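Local coordinates for uncharacterized esterase YxiM (Bacillus subtilis, PDB 2O14), which is of unknown function in detail but is probably a hydrolase that cleaves ester bonds, at residues 104-112 with 218-227; 311-322 with 351-362. All blocks are in the same frame, centred on the assembly; numbering follows the deposited sequence.

Contact 1: 104-112 with 218-227; sequences AAEGVFQVI and DGQLEAILKY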
loop_
_atom_site.group_PDB
_atom_site.type_symbol
_atom_site.label_atom_id
_atom_site.label_comp_id
_atom_site.label_asym_id
_atom_site.label_seq_id
_atom_site.Cartn_x
_atom_site.Cartn_y
_atom_site.Cartn_z
ATOM N N ALA A 104 8.137 -7.945 -0.808
ATOM C CA ALA A 104 8.566 -8.053 0.585
ATOM C C ALA A 104 10.075 -7.823 0.667
ATOM O O ALA A 104 10.817 -8.183 -0.240
ATOM C CB ALA A 104 8.221 -9.438 1.136
ATOM N N ALA A 105 10.525 -7.221 1.758
ATOM C CA ALA A 105 11.944 -6.964 1.939
ATOM C C ALA A 105 12.188 -6.806 3.424
ATOM O O ALA A 105 11.391 -6.186 4.122
ATOM C CB ALA A 105 12.351 -5.706 1.195
ATOM N N GLU A 106 13.282 -7.386 3.906
ATOM C CA GLU A 106 13.622 -7.321 5.320
ATOM C C GLU A 106 12.549 -7.968 6.199
ATOM O O GLU A 106 12.288 -7.510 7.313
ATOM C CB GLU A 106 13.840 -5.868 5.743
ATOM C CG GLU A 106 14.917 -5.155 4.932
ATOM C CD GLU A 106 16.216 -5.951 4.852
ATOM O OE1 GLU A 106 16.473 -6.564 3.791
ATOM O OE2 GLU A 106 16.972 -5.972 5.854
ATOM N N GLY A 107 11.921 -9.022 5.680
ATOM C CA GLY A 107 10.907 -9.745 6.433
ATOM C C GLY A 107 9.493 -9.193 6.509
ATOM O O GLY A 107 8.661 -9.755 7.228
ATOM N N VAL A 108 9.199 -8.120 5.780
ATOM C CA VAL A 108 7.854 -7.538 5.813
ATOM C C VAL A 108 7.402 -6.997 4.459
ATOM O O VAL A 108 8.219 -6.784 3.561
ATOM C CB VAL A 108 7.758 -6.375 6.832
ATOM C CG1 VAL A 108 8.094 -6.874 8.229
ATOM C CG2 VAL A 108 8.699 -5.248 6.434
ATOM N N PHE A 109 6.097 -6.778 4.314
ATOM C CA PHE A 109 5.563 -6.232 3.073
ATOM C C PHE A 109 6.099 -4.821 2.845
ATOM O O PHE A 109 6.268 -4.056 3.800
ATOM C CB PHE A 109 4.037 -6.167 3.131
ATOM C CG PHE A 109 3.363 -7.493 2.945
ATOM C CD1 PHE A 109 3.584 -8.244 1.795
ATOM C CD2 PHE A 109 2.464 -7.970 3.891
ATOM C CE1 PHE A 109 2.917 -9.452 1.584
ATOM C CE2 PHE A 109 1.788 -9.178 3.691
ATOM C CZ PHE A 109 2.015 -9.920 2.532
ATOM N N GLN A 110 6.363 -4.481 1.587
ATOM C CA GLN A 110 6.846 -3.148 1.232
ATOM C C GLN A 110 5.862 -2.508 0.243
ATOM O O GLN A 110 5.569 -1.314 0.334
ATOM C CB GLN A 110 8.233 -3.222 0.596
ATOM C CG GLN A 110 9.337 -3.812 1.478
ATOM C CD GLN A 110 9.727 -2.913 2.638
ATOM O OE1 GLN A 110 9.647 -1.689 2.543
ATOM N NE2 GLN A 110 10.183 -3.516 3.729
ATOM N N VAL A 111 5.366 -3.297 -0.709
ATOM C CA VAL A 111 4.398 -2.804 -1.694
ATOM C C VAL A 111 3.234 -3.794 -1.736
ATOM O O VAL A 111 3.451 -5.001 -1.830
ATOM C CB VAL A 111 5.009 -2.690 -3.121
ATOM C CG1 VAL A 111 4.012 -2.010 -4.057
ATOM C CG2 VAL A 111 6.312 -1.894 -3.083
ATOM N N ILE A 112 2.004 -3.289 -1.679
ATOM C CA ILE A 112 0.843 -4.170 -1.667
ATOM C C ILE A 112 0.049 -4.294 -2.964
ATOM O O ILE A 112 -0.370 -3.300 -3.556
ATOM C CB ILE A 112 -0.158 -3.761 -0.546
ATOM C CG1 ILE A 112 0.519 -3.817 0.828
ATOM C CG2 ILE A 112 -1.373 -4.682 -0.580
ATOM C CD1 ILE A 112 1.026 -5.205 1.231
ATOM N N ASP A 218 -2.498 -10.382 9.512
ATOM C CA ASP A 218 -1.842 -10.993 8.361
ATOM C C ASP A 218 -0.679 -10.291 7.660
ATOM O O ASP A 218 -0.400 -10.580 6.498
ATOM C CB ASP A 218 -2.913 -11.423 7.344
ATOM C CG ASP A 218 -3.891 -12.449 7.934
ATOM O OD1 ASP A 218 -3.423 -13.377 8.618
ATOM O OD2 ASP A 218 -5.118 -12.341 7.723
ATOM N N GLY A 219 0.008 -9.387 8.356
ATOM C CA GLY A 219 1.166 -8.740 7.750
ATOM C C GLY A 219 1.171 -7.240 7.515
ATOM O O GLY A 219 2.223 -6.601 7.638
ATOM N N GLN A 220 0.022 -6.665 7.173
ATOM C CA GLN A 220 -0.035 -5.233 6.914
ATOM C C GLN A 220 0.361 -4.370 8.109
ATOM O O GLN A 220 1.141 -3.433 7.956
ATOM C CB GLN A 220 -1.423 -4.845 6.391
ATOM C CG GLN A 220 -1.582 -5.127 4.897
ATOM C CD GLN A 220 -3.023 -5.339 4.475
ATOM O OE1 GLN A 220 -3.639 -6.345 4.826
ATOM N NE2 GLN A 220 -3.567 -4.393 3.715
ATOM N N LEU A 221 -0.153 -4.670 9.298
ATOM C CA LEU A 221 0.223 -3.869 10.457
ATOM C C LEU A 221 1.692 -4.074 10.803
ATOM O O LEU A 221 2.391 -3.120 11.139
ATOM C CB LEU A 221 -0.629 -4.220 11.676
ATOM C CG LEU A 221 -0.307 -3.352 12.896
ATOM C CD1 LEU A 221 -0.707 -1.903 12.613
ATOM C CD2 LEU A 221 -1.042 -3.878 14.112
ATOM N N GLU A 222 2.157 -5.319 10.729
ATOM C CA GLU A 222 3.555 -5.624 11.040
ATOM C C GLU A 222 4.495 -4.823 10.144
ATOM O O GLU A 222 5.508 -4.303 10.610
ATOM C CB GLU A 222 3.857 -7.119 10.864
ATOM C CG GLU A 222 5.330 -7.461 11.126
ATOM C CD GLU A 222 5.681 -8.915 10.836
ATOM O OE1 GLU A 222 4.834 -9.648 10.287
ATOM O OE2 GLU A 222 6.817 -9.326 11.153
ATOM N N ALA A 223 4.148 -4.733 8.861
ATOM C CA ALA A 223 4.947 -4.001 7.881
ATOM C C ALA A 223 5.071 -2.524 8.242
ATOM O O ALA A 223 6.112 -1.908 8.019
ATOM C CB ALA A 223 4.325 -4.135 6.495
ATOM N N ILE A 224 3.998 -1.953 8.780
ATOM C CA ILE A 224 4.005 -0.548 9.162
ATOM C C ILE A 224 4.717 -0.318 10.497
ATOM O O ILE A 224 5.433 0.669 10.654
ATOM C CB ILE A 224 2.570 0.004 9.255
ATOM C CG1 ILE A 224 1.915 -0.031 7.870
ATOM C CG2 ILE A 224 2.591 1.429 9.814
ATOM C CD1 ILE A 224 0.451 0.356 7.876
ATOM N N LEU A 225 4.517 -1.220 11.455
ATOM C CA LEU A 225 5.154 -1.105 12.766
ATOM C C LEU A 225 6.666 -1.238 12.654
ATOM O O LEU A 225 7.412 -0.792 13.530
ATOM C CB LEU A 225 4.610 -2.175 13.716
ATOM C CG LEU A 225 3.159 -1.955 14.156
ATOM C CD1 LEU A 225 2.631 -3.183 14.883
ATOM C CD2 LEU A 225 3.089 -0.718 15.046
ATOM N N LYS A 226 7.110 -1.858 11.567
ATOM C CA LYS A 226 8.527 -2.055 11.311
ATOM C C LYS A 226 9.259 -0.724 11.132
ATOM O O LYS A 226 10.422 -0.595 11.517
ATOM C CB LYS A 226 8.704 -2.892 10.041
ATOM C CG LYS A 226 10.151 -3.150 9.629
ATOM C CD LYS A 226 10.753 -4.330 10.372
ATOM C CE LYS A 226 12.155 -4.632 9.868
ATOM N NZ LYS A 226 12.738 -5.812 10.556
ATOM N N TYR A 227 8.580 0.267 10.561
ATOM C CA TYR A 227 9.225 1.549 10.294
ATOM C C TYR A 227 8.590 2.805 10.880
ATOM O O TYR A 227 9.279 3.805 11.074
ATOM C CB TYR A 227 9.355 1.748 8.781
ATOM C CG TYR A 227 10.035 0.608 8.065
ATOM C CD1 TYR A 227 11.399 0.370 8.226
ATOM C CD2 TYR A 227 9.316 -0.231 7.212
ATOM C CE1 TYR A 227 12.035 -0.674 7.550
ATOM C CE2 TYR A 227 9.946 -1.285 6.532
ATOM C CZ TYR A 227 11.304 -1.498 6.705
ATOM O OH TYR A 227 11.934 -2.523 6.033
HETATM O O HOH W 1 11.159 -8.239 9.605
HETATM O O HOH W 2 6.707 -1.665 5.420
HETATM O O HOH W 3 4.659 -7.756 6.802
#

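Contact 2: 311-322 with 351-362; sequences YLIDLNVLSSAY and LARLAVQELKRQ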
loop_
_atom_site.group_PDB
_atom_site.type_symbol
_atom_site.label_atom_id
_atom_site.label_comp_id
_atom_site.label_asym_id
_atom_site.label_seq_id
_atom_site.Cartn_x
_atom_site.Cartn_y
_atom_site.Cartn_z
ATOM N N TYR A 311 -6.527 11.524 15.891
ATOM C CA TYR A 311 -7.071 12.566 15.030
ATOM C C TYR A 311 -8.215 11.884 14.288
ATOM O O TYR A 311 -8.230 10.655 14.162
ATOM C CB TYR A 311 -6.013 13.063 14.045
ATOM C CG TYR A 311 -4.942 13.914 14.688
ATOM C CD1 TYR A 311 -5.242 15.175 15.202
ATOM C CD2 TYR A 311 -3.634 13.454 14.798
ATOM C CE1 TYR A 311 -4.260 15.958 15.811
ATOM C CE2 TYR A 311 -2.644 14.227 15.406
ATOM C CZ TYR A 311 -2.962 15.475 15.909
ATOM O OH TYR A 311 -1.986 16.237 16.511
ATOM N N LEU A 312 -9.171 12.664 13.800
ATOM C CA LEU A 312 -10.320 12.089 13.109
ATOM C C LEU A 312 -10.809 12.896 11.917
ATOM O O LEU A 312 -11.044 14.107 12.022
ATOM C CB LEU A 312 -11.487 11.915 14.091
ATOM C CG LEU A 312 -12.815 11.429 13.500
ATOM C CD1 LEU A 312 -12.709 9.952 13.152
ATOM C CD2 LEU A 312 -13.942 11.655 14.505
ATOM N N ILE A 313 -10.958 12.210 10.787
ATOM C CA ILE A 313 -11.466 12.813 9.563
ATOM C C ILE A 313 -12.794 12.107 9.351
ATOM O O ILE A 313 -12.819 10.905 9.079
ATOM C CB ILE A 313 -10.571 12.514 8.341
ATOM C CG1 ILE A 313 -9.149 13.021 8.579
ATOM C CG2 ILE A 313 -11.158 13.175 7.100
ATOM C CD1 ILE A 313 -9.050 14.516 8.737
ATOM N N ASP A 314 -13.898 12.833 9.496
ATOM C CA ASP A 314 -15.213 12.225 9.311
ATOM C C ASP A 314 -15.546 12.267 7.829
ATOM O O ASP A 314 -16.511 12.914 7.412
ATOM C CB ASP A 314 -16.280 12.988 10.099
ATOM C CG ASP A 314 -17.456 12.113 10.481
ATOM O OD1 ASP A 314 -17.736 11.130 9.759
ATOM O OD2 ASP A 314 -18.108 12.414 11.502
ATOM N N LEU A 315 -14.744 11.570 7.033
ATOM C CA LEU A 315 -14.939 11.549 5.591
ATOM C C LEU A 315 -16.349 11.111 5.199
ATOM O O LEU A 315 -16.849 11.483 4.138
ATOM C CB LEU A 315 -13.898 10.635 4.944
ATOM C CG LEU A 315 -13.643 10.825 3.450
ATOM C CD1 LEU A 315 -13.339 12.289 3.162
ATOM C CD2 LEU A 315 -12.476 9.937 3.023
ATOM N N ASN A 316 -16.992 10.325 6.056
ATOM C CA ASN A 316 -18.348 9.861 5.782
ATOM C C ASN A 316 -19.274 11.069 5.591
ATOM O O ASN A 316 -20.011 11.160 4.603
ATOM C CB ASN A 316 -18.858 9.008 6.947
ATOM C CG ASN A 316 -20.232 8.407 6.678
ATOM O OD1 ASN A 316 -20.354 7.326 6.091
ATOM N ND2 ASN A 316 -21.273 9.109 7.102
ATOM N N VAL A 317 -19.223 11.993 6.547
ATOM C CA VAL A 317 -20.054 13.187 6.507
ATOM C C VAL A 317 -19.544 14.221 5.505
ATOM O O VAL A 317 -20.324 14.785 4.734
ATOM C CB VAL A 317 -20.141 13.840 7.898
ATOM C CG1 VAL A 317 -20.978 15.119 7.823
ATOM C CG2 VAL A 317 -20.746 12.855 8.887
ATOM N N LEU A 318 -18.240 14.470 5.514
ATOM C CA LEU A 318 -17.668 15.440 4.593
ATOM C C LEU A 318 -17.937 15.035 3.148
ATOM O O LEU A 318 -18.304 15.873 2.328
ATOM C CB LEU A 318 -16.160 15.586 4.829
ATOM C CG LEU A 318 -15.744 16.149 6.193
ATOM C CD1 LEU A 318 -14.227 16.058 6.359
ATOM C CD2 LEU A 318 -16.206 17.594 6.310
ATOM N N SER A 319 -17.767 13.754 2.829
ATOM C CA SER A 319 -18.012 13.304 1.461
ATOM C C SER A 319 -19.497 13.377 1.119
ATOM O O SER A 319 -19.858 13.727 -0.005
ATOM C CB SER A 319 -17.497 11.874 1.245
ATOM O OG SER A 319 -18.228 10.936 2.013
ATOM N N SER A 320 -20.356 13.046 2.080
ATOM C CA SER A 320 -21.797 13.106 1.845
ATOM C C SER A 320 -22.215 14.544 1.540
ATOM O O SER A 320 -23.080 14.782 0.695
ATOM C CB SER A 320 -22.573 12.583 3.060
ATOM O OG SER A 320 -22.544 11.163 3.110
ATOM N N ALA A 321 -21.595 15.503 2.225
ATOM C CA ALA A 321 -21.908 16.910 1.997
ATOM C C ALA A 321 -21.530 17.267 0.557
ATOM O O ALA A 321 -22.259 17.983 -0.129
ATOM C CB ALA A 321 -21.141 17.794 2.984
ATOM N N TYR A 322 -20.393 16.751 0.098
ATOM C CA TYR A 322 -19.945 17.023 -1.262
ATOM C C TYR A 322 -20.860 16.372 -2.300
ATOM O O TYR A 322 -21.151 16.970 -3.337
ATOM C CB TYR A 322 -18.510 16.534 -1.461
ATOM C CG TYR A 322 -17.978 16.781 -2.852
ATOM C CD1 TYR A 322 -17.733 15.723 -3.724
ATOM C CD2 TYR A 322 -17.726 18.074 -3.300
ATOM C CE1 TYR A 322 -17.249 15.948 -5.012
ATOM C CE2 TYR A 322 -17.242 18.311 -4.585
ATOM C CZ TYR A 322 -17.006 17.243 -5.434
ATOM O OH TYR A 322 -16.524 17.477 -6.703
ATOM N N LEU A 351 -12.219 12.413 -2.756
ATOM C CA LEU A 351 -12.169 11.936 -1.379
ATOM C C LEU A 351 -10.842 12.341 -0.741
ATOM O O LEU A 351 -10.804 12.788 0.406
ATOM C CB LEU A 351 -12.325 10.413 -1.332
ATOM C CG LEU A 351 -13.729 9.862 -1.608
ATOM C CD1 LEU A 351 -13.695 8.340 -1.684
ATOM C CD2 LEU A 351 -14.660 10.311 -0.503
ATOM N N ALA A 352 -9.755 12.190 -1.491
ATOM C CA ALA A 352 -8.433 12.545 -0.988
ATOM C C ALA A 352 -8.374 14.044 -0.725
ATOM O O ALA A 352 -7.824 14.485 0.281
ATOM C CB ALA A 352 -7.355 12.142 -2.000
ATOM N N ARG A 353 -8.944 14.815 -1.647
ATOM C CA ARG A 353 -8.986 16.268 -1.546
ATOM C C ARG A 353 -9.696 16.675 -0.263
ATOM O O ARG A 353 -9.196 17.498 0.505
ATOM C CB ARG A 353 -9.724 16.838 -2.761
ATOM C CG ARG A 353 -9.821 18.354 -2.810
ATOM C CD ARG A 353 -10.480 18.814 -4.116
ATOM N NE ARG A 353 -11.870 18.377 -4.229
ATOM C CZ ARG A 353 -12.851 18.789 -3.428
ATOM N NH1 ARG A 353 -12.598 19.654 -2.452
ATOM N NH2 ARG A 353 -14.086 18.334 -3.598
ATOM N N LEU A 354 -10.867 16.092 -0.036
ATOM C CA LEU A 354 -11.644 16.384 1.161
ATOM C C LEU A 354 -10.877 16.013 2.423
ATOM O O LEU A 354 -10.883 16.757 3.408
ATOM C CB LEU A 354 -12.972 15.619 1.131
ATOM C CG LEU A 354 -13.988 16.069 0.075
ATOM C CD1 LEU A 354 -15.141 15.079 -0.003
ATOM C CD2 LEU A 354 -14.486 17.468 0.430
ATOM N N ALA A 355 -10.218 14.859 2.390
ATOM C CA ALA A 355 -9.459 14.384 3.536
ATOM C C ALA A 355 -8.391 15.386 3.958
ATOM O O ALA A 355 -8.318 15.767 5.123
ATOM C CB ALA A 355 -8.818 13.029 3.218
ATOM N N VAL A 356 -7.565 15.812 3.008
ATOM C CA VAL A 356 -6.493 16.762 3.305
ATOM C C VAL A 356 -7.041 18.139 3.690
ATOM O O VAL A 356 -6.505 18.807 4.579
ATOM C CB VAL A 356 -5.526 16.887 2.105
ATOM C CG1 VAL A 356 -4.475 17.944 2.384
ATOM C CG2 VAL A 356 -4.851 15.539 1.848
ATOM N N GLN A 357 -8.111 18.559 3.022
ATOM C CA GLN A 357 -8.740 19.842 3.320
ATOM C C GLN A 357 -9.173 19.842 4.787
ATOM O O GLN A 357 -9.109 20.863 5.469
ATOM C CB GLN A 357 -9.963 20.047 2.421
ATOM C CG GLN A 357 -10.830 21.231 2.806
ATOM C CD GLN A 357 -12.086 21.338 1.956
ATOM O OE1 GLN A 357 -12.015 21.504 0.736
ATOM N NE2 GLN A 357 -13.242 21.240 2.599
ATOM N N GLU A 358 -9.609 18.682 5.261
ATOM C CA GLU A 358 -10.053 18.527 6.638
ATOM C C GLU A 358 -8.863 18.557 7.600
ATOM O O GLU A 358 -8.948 19.136 8.687
ATOM C CB GLU A 358 -10.821 17.210 6.776
ATOM C CG GLU A 358 -11.333 16.899 8.174
ATOM C CD GLU A 358 -12.200 18.002 8.746
ATOM O OE1 GLU A 358 -12.723 18.822 7.957
ATOM O OE2 GLU A 358 -12.367 18.038 9.986
ATOM N N LEU A 359 -7.759 17.932 7.199
ATOM C CA LEU A 359 -6.558 17.901 8.029
ATOM C C LEU A 359 -6.027 19.319 8.215
ATOM O O LEU A 359 -5.532 19.676 9.284
ATOM C CB LEU A 359 -5.480 17.016 7.387
ATOM C CG LEU A 359 -5.752 15.505 7.365
ATOM C CD1 LEU A 359 -4.743 14.806 6.468
ATOM C CD2 LEU A 359 -5.686 14.951 8.775
ATOM N N LYS A 360 -6.143 20.127 7.168
ATOM C CA LYS A 360 -5.683 21.505 7.230
ATOM C C LYS A 360 -6.605 22.337 8.116
ATOM O O LYS A 360 -6.144 23.191 8.875
ATOM C CB LYS A 360 -5.612 22.097 5.822
ATOM C CG LYS A 360 -4.575 21.416 4.941
ATOM C CD LYS A 360 -4.483 22.055 3.563
ATOM C CE LYS A 360 -3.459 21.332 2.697
ATOM N NZ LYS A 360 -3.399 21.884 1.314
ATOM N N ARG A 361 -7.907 22.079 8.028
ATOM C CA ARG A 361 -8.874 22.811 8.837
ATOM C C ARG A 361 -8.618 22.588 10.325
ATOM O O ARG A 361 -8.838 23.487 11.141
ATOM C CB ARG A 361 -10.299 22.368 8.506
ATOM C CG ARG A 361 -11.373 23.160 9.240
ATOM C CD ARG A 361 -12.734 22.514 9.067
ATOM N NE ARG A 361 -12.820 21.252 9.795
ATOM C CZ ARG A 361 -12.942 21.159 11.114
ATOM N NH1 ARG A 361 -12.997 22.259 11.856
ATOM N NH2 ARG A 361 -13.007 19.967 11.690
ATOM N N GLN A 362 -8.160 21.388 10.677
ATOM C CA GLN A 362 -7.879 21.067 12.072
ATOM C C GLN A 362 -6.481 21.521 12.474
ATOM O O GLN A 362 -6.099 21.416 13.639
ATOM C CB GLN A 362 -8.006 19.562 12.319
ATOM C CG GLN A 362 -9.375 18.983 12.023
ATOM C CD GLN A 362 -9.531 17.577 12.572
ATOM O OE1 GLN A 362 -10.464 16.858 12.215
ATOM N NE2 GLN A 362 -8.620 17.184 13.455
HETATM O O HOH W 4 -13.863 15.575 10.401
#

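Contact 1: 104-112 with 218-227
Gln110 meets Tyr227 at the rim of its ring, the amide plane turned 61° from the ring plane, and donates from NE2 to Tyr227 OH at 3.1 Å. The same NE2 also gives a hydrogen to Ala105 O, 3.0 Å away and above that carbonyl's plane, so two acceptors hold the amide; its OE1 has a weak bond from Arg203. Val108 is set over the helix: its CB lies 3.8 Å from Ala223 CA, and chi1 of -60° puts CG1 anti to the carbonyl carbon, beside CG and the carboxylate of Glu222 (paired with Lys75), and CG2 between the backbone N and that carbon, from where it reaches Lys226 CG and Tyr227 CE2. Phe109 turns its ring edge to the backbone at the helix start, CE2 standing 3.8 Å from Asp218 O. Two waters bridge the backbones, Phe109 N to Gly219 O and Phe109 O to Ala223 O; a third links Glu106 O to the side-chain Lys226 NZ. A type I' beta hairpin turn, from Ala105 to Val108, and the strand after it pack on helix 220-225, forming an interface between the galactose-binding-like beta domain and the GDSL-family domain.

Contact 2: 311-322 with 351-362
Helix 351-361 runs at 120° to helix 315-322, their axes 10.0 Å apart at the closest, and at 138° to strand 311-313, with Leu315 nearest Ala355 in the backbone register. Leu354 is a knob in a hole made by Leu315, Leu318, Ser319 and Tyr322; its CD1 reaches Ser319 CA at 3.7 Å, and its CB receives Leu315 CD1. Leu351 crosses Leu315 at about a right angle and puts CD2 against Ser319 CB. That serine's OG, turned back on its own helix, bonds Leu315 O at 2.6 Å. Ile313 CD1 wedges between Glu358 and Leu359, 3.3 Å from Glu358 CG and a tight 3.4 Å from Leu359 CD2. Glu358 has CG anti to the backbone N (chi1 179°), which carries its methylene groups between Ile313 and Leu318, with Leu318 CD1 3.5 Å from Glu358 CG. Arg361 grips the Glu358 carboxylate side-on, NE to OE1 at 3.0 Å and NH2 to OE2 at 2.7 Å, and a water that accepts from Asp314 N gives a weak bond to Glu358 OE2. An alanine in place of Glu358 is likely to leave Arg361 without its charge partner and open a gap beside Ile313 and Leu318. At the other end, Arg353 NH2 lies over one face of the Tyr322 ring, toward its rim, at most a weak cation-pi attraction. Strand 311-313 is the edge of the parallel sheet beside strand 271-275; helix 345-361 packs over this edge, Leu359 also touching Ile273, while Trp187 of helix 187-190 meets Leu315, Leu351 and Ala355, and helix 298-307 meets Leu312.

Overall arrangement
From the N terminus the chain first builds the beta domain, including strands 100-105 and 108-115, and then enters the GDSL-family domain through strand 164-169. Contact 1 forms when helix 220-225 returns to the hairpin at 104-112, closing a loop of 105 residues and bringing the two domains together. The chain then adds strands 233-237 and 271-275 before reaching 311-313, where contact 2 opens; with 28 residues between its two segments, it stays within the GDSL-family domain, tying the last strand of the parallel sheet and the helix after it to the C-terminal helix 345-361. The contacts are in series, neither nested nor crossed; the centres of contact 1 and contact 2 are about 27 Å apart and their nearest atoms about 14 Å apart.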